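Local coordinates for uncharacterized protein (PDB 4XG0) that probably acts as a kinase of the DUF1537 family in the catabolism of acid sugars, pairing a sugar-binding domain with a nucleotide-binding one, at residues H178-A190 and R202-A214. Numbering follows the deposited sequence. Where two conformers were deposited one is given.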
loop_
_atom_site.group_PDB
_atom_site.type_symbol
_atom_site.label_atom_id
_atom_site.label_comp_id
_atom_site.label_asym_id
_atom_site.label_seq_id
_atom_site.Cartn_x
_atom_site.Cartn_y
_atom_site.Cartn_z
ATOM N N HIS A 178 6.001 -24.499 -13.923
ATOM C CA HIS A 178 7.227 -23.780 -13.616
ATOM C C HIS A 178 7.233 -22.518 -14.445
ATOM O O HIS A 178 7.461 -22.562 -15.671
ATOM C CB HIS A 178 8.458 -24.668 -13.933
ATOM C CG HIS A 178 9.745 -24.082 -13.439
ATOM N ND1 HIS A 178 10.765 -23.716 -14.279
ATOM C CD2 HIS A 178 10.132 -23.729 -12.190
ATOM C CE1 HIS A 178 11.761 -23.207 -13.565
ATOM N NE2 HIS A 178 11.394 -23.198 -12.294
ATOM N N ILE A 179 6.915 -21.383 -13.805
ATOM C CA ILE A 179 6.573 -20.198 -14.576
ATOM C C ILE A 179 7.771 -19.733 -15.412
ATOM O O ILE A 179 7.599 -19.326 -16.557
ATOM C CB ILE A 179 5.990 -19.071 -13.688
ATOM C CG1 ILE A 179 4.830 -19.633 -12.862
ATOM C CG2 ILE A 179 5.550 -17.927 -14.575
ATOM C CD1 ILE A 179 4.335 -18.719 -11.745
ATOM N N PRO A 180 8.999 -19.853 -14.874
ATOM C CA PRO A 180 10.181 -19.450 -15.657
ATOM C C PRO A 180 10.342 -20.250 -16.960
ATOM O O PRO A 180 10.794 -19.718 -17.968
ATOM C CB PRO A 180 11.339 -19.678 -14.685
ATOM C CG PRO A 180 10.710 -19.602 -13.317
ATOM C CD PRO A 180 9.340 -20.171 -13.477
ATOM N N THR A 181 9.969 -21.522 -16.937
ATOM C CA THR A 181 9.961 -22.335 -18.142
ATOM C C THR A 181 8.828 -21.879 -19.078
ATOM O O THR A 181 9.037 -21.678 -20.274
ATOM C CB THR A 181 9.803 -23.799 -17.769
ATOM O OG1 THR A 181 10.939 -24.206 -17.014
ATOM C CG2 THR A 181 9.705 -24.678 -19.012
ATOM N N LEU A 182 7.639 -21.669 -18.514
ATOM C CA LEU A 182 6.471 -21.201 -19.277
ATOM C C LEU A 182 6.801 -19.919 -20.025
ATOM O O LEU A 182 6.462 -19.777 -21.211
ATOM C CB LEU A 182 5.268 -20.994 -18.342
ATOM C CG LEU A 182 3.909 -20.571 -18.914
ATOM C CD1 LEU A 182 3.398 -21.570 -19.930
ATOM C CD2 LEU A 182 2.921 -20.406 -17.759
ATOM N N LEU A 183 7.490 -19.003 -19.344
ATOM C CA LEU A 183 7.795 -17.689 -19.915
ATOM C C LEU A 183 9.159 -17.597 -20.598
ATOM O O LEU A 183 9.373 -16.695 -21.404
ATOM C CB LEU A 183 7.729 -16.595 -18.846
ATOM C CG LEU A 183 6.393 -16.421 -18.154
ATOM C CD1 LEU A 183 6.494 -15.291 -17.187
ATOM C CD2 LEU A 183 5.285 -16.138 -19.137
ATOM N N GLY A 184 10.076 -18.511 -20.269
ATOM C CA GLY A 184 11.443 -18.448 -20.766
ATOM C C GLY A 184 12.168 -17.279 -20.115
ATOM O O GLY A 184 12.760 -16.451 -20.797
ATOM N N CYS A 185 12.099 -17.196 -18.787
ATOM C CA CYS A 185 12.674 -16.069 -18.059
ATOM C C CYS A 185 13.413 -16.461 -16.782
ATOM O O CYS A 185 13.527 -17.648 -16.435
ATOM C CB CYS A 185 11.586 -15.055 -17.732
ATOM S SG CYS A 185 10.449 -15.605 -16.444
ATOM N N ALA A 186 13.924 -15.441 -16.100
ATOM C CA ALA A 186 14.694 -15.612 -14.878
ATOM C C ALA A 186 13.772 -15.764 -13.676
ATOM O O ALA A 186 12.575 -15.549 -13.777
ATOM C CB ALA A 186 15.599 -14.413 -14.679
ATOM N N GLN A 187 14.346 -16.129 -12.534
ATOM C CA GLN A 187 13.558 -16.365 -11.330
ATOM C C GLN A 187 14.373 -15.989 -10.086
ATOM O O GLN A 187 15.574 -16.266 -10.010
ATOM C CB GLN A 187 13.103 -17.833 -11.275
ATOM C CG GLN A 187 14.247 -18.843 -11.063
ATOM C CD GLN A 187 13.905 -20.262 -11.510
ATOM O OE1 GLN A 187 13.283 -21.026 -10.777
ATOM N NE2 GLN A 187 14.340 -20.624 -12.710
ATOM N N LEU A 188 13.710 -15.353 -9.124
ATOM C CA LEU A 188 14.334 -14.857 -7.916
ATOM C C LEU A 188 13.485 -15.268 -6.731
ATOM O O LEU A 188 12.289 -15.513 -6.879
ATOM C CB LEU A 188 14.302 -13.328 -7.896
ATOM C CG LEU A 188 15.051 -12.549 -8.950
ATOM C CD1 LEU A 188 14.769 -11.080 -8.761
ATOM C CD2 LEU A 188 16.541 -12.852 -8.836
ATOM N N ALA A 189 14.086 -15.286 -5.546
ATOM C CA ALA A 189 13.309 -15.347 -4.311
ATOM C C ALA A 189 13.900 -14.391 -3.281
ATOM O O ALA A 189 15.118 -14.336 -3.131
ATOM C CB ALA A 189 13.302 -16.763 -3.777
ATOM N N ALA A 190 13.067 -13.626 -2.569
ATOM C CA ALA A 190 13.609 -12.793 -1.487
ATOM C C ALA A 190 14.393 -13.650 -0.493
ATOM O O ALA A 190 14.005 -14.770 -0.168
ATOM C CB ALA A 190 12.515 -12.039 -0.764
ATOM N N ARG A 202 17.762 -6.540 -7.412
ATOM C CA ARG A 202 17.865 -7.837 -8.074
ATOM C C ARG A 202 16.814 -8.034 -9.182
ATOM O O ARG A 202 17.068 -8.738 -10.164
ATOM C CB ARG A 202 17.792 -8.972 -7.046
ATOM C CG ARG A 202 18.894 -8.905 -5.996
ATOM C CD ARG A 202 19.109 -10.242 -5.319
ATOM N NE ARG A 202 18.002 -10.646 -4.453
ATOM C CZ ARG A 202 17.372 -11.815 -4.515
ATOM N NH1 ARG A 202 16.395 -12.082 -3.669
ATOM N NH2 ARG A 202 17.702 -12.728 -5.419
ATOM N N ILE A 203 15.631 -7.434 -9.029
ATOM C CA ILE A 203 14.621 -7.556 -10.071
ATOM C C ILE A 203 15.068 -6.771 -11.313
ATOM O O ILE A 203 14.862 -7.198 -12.453
ATOM C CB ILE A 203 13.256 -7.053 -9.588
ATOM C CG1 ILE A 203 12.655 -8.033 -8.583
ATOM C CG2 ILE A 203 12.311 -6.848 -10.763
ATOM C CD1 ILE A 203 11.457 -7.441 -7.791
ATOM N N ALA A 204 15.671 -5.613 -11.094
ATOM C CA ALA A 204 16.147 -4.803 -12.207
ATOM C C ALA A 204 17.237 -5.557 -12.974
ATOM O O ALA A 204 17.268 -5.548 -14.203
ATOM C CB ALA A 204 16.695 -3.470 -11.702
ATOM N N ALA A 205 18.123 -6.213 -12.234
ATOM C CA ALA A 205 19.199 -6.985 -12.845
ATOM C C ALA A 205 18.666 -8.134 -13.704
ATOM O O ALA A 205 19.324 -8.559 -14.665
ATOM C CB ALA A 205 20.139 -7.516 -11.770
ATOM N N ALA A 206 17.476 -8.622 -13.362
ATOM C CA ALA A 206 16.879 -9.784 -14.027
ATOM C C ALA A 206 15.913 -9.385 -15.140
ATOM O O ALA A 206 15.110 -10.190 -15.595
ATOM C CB ALA A 206 16.161 -10.663 -13.000
ATOM N N ALA A 207 15.997 -8.134 -15.573
ATOM C CA ALA A 207 15.131 -7.619 -16.619
ATOM C C ALA A 207 15.294 -8.468 -17.874
ATOM O O ALA A 207 16.351 -9.045 -18.092
ATOM C CB ALA A 207 15.506 -6.165 -16.917
ATOM N N PRO A 208 14.274 -8.505 -18.747
ATOM C CA PRO A 208 13.019 -7.757 -18.760
ATOM C C PRO A 208 11.810 -8.515 -18.221
ATOM O O PRO A 208 10.720 -7.932 -18.130
ATOM C CB PRO A 208 12.797 -7.520 -20.245
ATOM C CG PRO A 208 13.312 -8.791 -20.868
ATOM C CD PRO A 208 14.505 -9.189 -20.036
ATOM N N VAL A 209 11.972 -9.787 -17.899
ATOM C CA VAL A 209 10.867 -10.568 -17.376
ATOM C C VAL A 209 11.432 -11.440 -16.275
ATOM O O VAL A 209 12.445 -12.105 -16.474
ATOM C CB VAL A 209 10.226 -11.446 -18.463
ATOM C CG1 VAL A 209 9.128 -12.275 -17.880
ATOM C CG2 VAL A 209 9.706 -10.611 -19.600
ATOM N N VAL A 210 10.807 -11.426 -15.108
ATOM C CA VAL A 210 11.291 -12.232 -13.998
ATOM C C VAL A 210 10.150 -12.691 -13.120
ATOM O O VAL A 210 9.193 -11.943 -12.870
ATOM C CB VAL A 210 12.351 -11.486 -13.135
ATOM C CG1 VAL A 210 11.771 -10.191 -12.538
ATOM C CG2 VAL A 210 12.913 -12.392 -12.034
ATOM N N VAL A 211 10.262 -13.938 -12.678
ATOM C CA VAL A 211 9.325 -14.546 -11.741
ATOM C C VAL A 211 9.882 -14.431 -10.321
ATOM O O VAL A 211 11.039 -14.751 -10.076
ATOM C CB VAL A 211 9.096 -16.041 -12.112
ATOM C CG1 VAL A 211 8.109 -16.686 -11.174
ATOM C CG2 VAL A 211 8.585 -16.151 -13.526
ATOM N N VAL A 212 9.052 -13.965 -9.397
ATOM C CA VAL A 212 9.435 -13.832 -7.994
ATOM C C VAL A 212 8.582 -14.729 -7.093
ATOM O O VAL A 212 7.365 -14.820 -7.212
ATOM C CB VAL A 212 9.343 -12.349 -7.522
ATOM C CG1 VAL A 212 9.771 -12.232 -6.054
ATOM C CG2 VAL A 212 10.182 -11.452 -8.436
ATOM N N ASP A 213 9.255 -15.459 -6.216
ATOM C CA ASP A 213 8.606 -16.363 -5.322
ATOM C C ASP A 213 7.790 -15.575 -4.320
ATOM O O ASP A 213 8.087 -14.407 -4.013
ATOM C CB ASP A 213 9.655 -17.182 -4.556
ATOM C CG ASP A 213 10.024 -18.462 -5.233
ATOM O OD1 ASP A 213 9.798 -18.617 -6.456
ATOM O OD2 ASP A 213 10.580 -19.338 -4.510
ATOM N N ALA A 214 6.779 -16.242 -3.800
ATOM C CA ALA A 214 6.065 -15.734 -2.626
ATOM C C ALA A 214 5.329 -16.883 -1.973
ATOM O O ALA A 214 4.534 -17.565 -2.629
ATOM C CB ALA A 214 5.073 -14.668 -3.045
HETATM O O HOH W 1 17.239 -15.409 -5.861
HETATM O O HOH W 2 10.283 -13.672 -2.492
#
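A bend at chi3 (-69°) turns the chain of Arg202 so that its guanidinium meets the backbone at Ala189, while Leu188, with CG anti to its carbonyl carbon (chi1 -64°), slides past that side chain in the opposite direction. Leu188 CD1 comes to 3.6 Å from Arg202 O and also touches Ile203 CG1, and the Leu188 side chain crosses that of Val210 at about a right angle, CG against CG2. Strand 186-188 is the edge of the parallel sheet in this chain, and it pairs with residues 209-213. Val211 N donates to Ala186 O and Leu188 N to Val211 O (2.9 Å). Asp213 N then bonds to Leu188 O. Helix 196-205 connects the two strands, a beta-alpha-beta crossover that illustrates how a crossover helix packs against one face of the strands it connects: Ala186, Leu188 and Val210 point to the helix side, with Ala206 CB against Ala186 CB. On the other face Val211 CG2 is the hub, lying 3.5 Å from Cys185 SG and 3.7 Å from Ile179 CG2, with Pro180 crossing beside it. A Schellman motif with Gly184 at C-prime ends helix 179-183, and the chain runs through Cys185 into strand 186-188.

Beyond the strand pairing, Arg202 NH1 donates to Ala189 O (2.6 Å) from above the carbonyl plane, though the oxygen lies close to the guanidinium plane. One water joins Arg202 NH2 to Ala189 N, and another links Ala190 N to Asp213 O. NH1 also forms a salt bridge with Glu194; together these bonds probably limit rotation of the guanidinium, and the carboxylate probably offsets its charge.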